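Local structure of 378aa long hypothetical citrate synthase (Sulfolobus tokodaii, 1VGM) at residues T132-I135 against Y136-K139. The protein probably belongs to the citrate synthase family, with a mainly helical fold, and forms an assembly of two chains. Residues are numbered along the deposited sequence; the frame is centred on the assembly and turned at random.
Sequences TANI and YRAK
Asn134 and Arg137 meet in the last two turns of the alpha-helix 117-139, part of the largely helical citrate synthase fold. Four i to i+4 backbone hydrogen bonds run through these turns. The shortest joins Ala138 N to Asn134 O at 2.8 Å, and the straightest joins Tyr136 N to Thr132 O, with an N-H...O angle of 177°. Arg137 CG is anti to its own carbonyl carbon (chi1 -80°), and the chain then runs extended to NE. This lays Arg137 CG 3.6 Å from Ala133 O and brings Arg137 CD to 4.0 Å from Asn134 OD1. The amide and guanidinium planes are 53° apart. The two groups are held separately: Asn134 OD1 accepts a hydrogen bond from Lys145 N, while Arg137 NE and NH1 hydrogen-bond to Ala160 O and Lys143 O respectively. Tyr136 CB touches Ala133 O at 3.4 Å, and that oxygen lies at the ring edge, near its plane. The same ring meets Phe162 edge-to-face, and Ile135 packs on Met96 and Met97 of helix 93-108. Lys139 bends at chi3 and chi4, and its NZ hydrogen-bonds to Arg89 O and Cys91 O. Near its base, Lys139 CG lies 3.5 Å from Ile135 O.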
loop_
_atom_site.group_PDB
_atom_site.type_symbol
_atom_site.label_atom_id
_atom_site.label_comp_id
_atom_site.label_asym_id
_atom_site.label_seq_id
_atom_site.Cartn_x
_atom_site.Cartn_y
_atom_site.Cartn_z
ATOM N N THR A 132 -14.678 8.116 7.118
ATOM C CA THR A 132 -14.011 9.274 7.702
ATOM C C THR A 132 -14.877 9.876 8.817
ATOM O O THR A 132 -14.364 10.283 9.862
ATOM C CB THR A 132 -13.734 10.359 6.625
ATOM O OG1 THR A 132 -12.900 9.814 5.592
ATOM C CG2 THR A 132 -13.045 11.560 7.243
ATOM N N ALA A 133 -16.187 9.929 8.591
ATOM C CA ALA A 133 -17.119 10.416 9.600
ATOM C C ALA A 133 -17.040 9.578 10.867
ATOM O O ALA A 133 -17.050 10.113 11.982
ATOM C CB ALA A 133 -18.540 10.398 9.055
ATOM N N ASN A 134 -16.955 8.265 10.710
ATOM C CA ASN A 134 -17.043 7.384 11.867
ATOM C C ASN A 134 -15.706 7.219 12.580
ATOM O O ASN A 134 -15.655 6.875 13.768
ATOM C CB ASN A 134 -17.586 6.020 11.447
ATOM C CG ASN A 134 -19.095 5.991 11.408
ATOM O OD1 ASN A 134 -19.749 5.894 12.446
ATOM N ND2 ASN A 134 -19.661 6.086 10.212
ATOM N N ILE A 135 -14.622 7.477 11.857
ATOM C CA ILE A 135 -13.318 7.586 12.493
ATOM C C ILE A 135 -13.314 8.733 13.491
ATOM O O ILE A 135 -12.895 8.556 14.632
ATOM C CB ILE A 135 -12.187 7.819 11.459
ATOM C CG1 ILE A 135 -11.976 6.544 10.639
ATOM C CG2 ILE A 135 -10.895 8.217 12.186
ATOM C CD1 ILE A 135 -10.853 6.637 9.636
ATOM N N TYR A 136 -13.777 9.907 13.067
ATOM C CA TYR A 136 -13.975 11.009 14.008
ATOM C C TYR A 136 -14.802 10.553 15.208
ATOM O O TYR A 136 -14.442 10.806 16.358
ATOM C CB TYR A 136 -14.670 12.195 13.329
ATOM C CG TYR A 136 -15.207 13.224 14.300
ATOM C CD1 TYR A 136 -14.343 14.020 15.056
ATOM C CD2 TYR A 136 -16.582 13.383 14.480
ATOM C CE1 TYR A 136 -14.838 14.948 15.975
ATOM C CE2 TYR A 136 -17.090 14.307 15.389
ATOM C CZ TYR A 136 -16.213 15.083 16.134
ATOM O OH TYR A 136 -16.728 15.974 17.039
ATOM N N ARG A 137 -15.914 9.881 14.940
ATOM C CA ARG A 137 -16.831 9.524 16.006
ATOM C C ARG A 137 -16.195 8.540 16.986
ATOM O O ARG A 137 -16.302 8.715 18.200
ATOM C CB ARG A 137 -18.112 8.940 15.417
ATOM C CG ARG A 137 -19.067 10.012 14.924
ATOM C CD ARG A 137 -20.264 9.426 14.210
ATOM N NE ARG A 137 -21.298 10.436 14.042
ATOM C CZ ARG A 137 -22.091 10.879 15.012
ATOM N NH1 ARG A 137 -22.126 10.268 16.187
ATOM N NH2 ARG A 137 -22.854 11.939 14.801
ATOM N N ALA A 138 -15.526 7.518 16.456
ATOM C CA ALA A 138 -14.814 6.551 17.286
ATOM C C ALA A 138 -13.773 7.209 18.191
ATOM O O ALA A 138 -13.656 6.866 19.365
ATOM C CB ALA A 138 -14.146 5.503 16.402
ATOM N N LYS A 139 -13.010 8.152 17.651
ATOM C CA LYS A 139 -11.925 8.751 18.425
ATOM C C LYS A 139 -12.465 9.652 19.523
ATOM O O LYS A 139 -11.777 9.904 20.512
ATOM C CB LYS A 139 -10.989 9.556 17.520
ATOM C CG LYS A 139 -10.065 8.691 16.670
ATOM C CD LYS A 139 -9.074 9.532 15.876
ATOM C CE LYS A 139 -8.057 10.199 16.793
ATOM N NZ LYS A 139 -7.223 9.212 17.551
#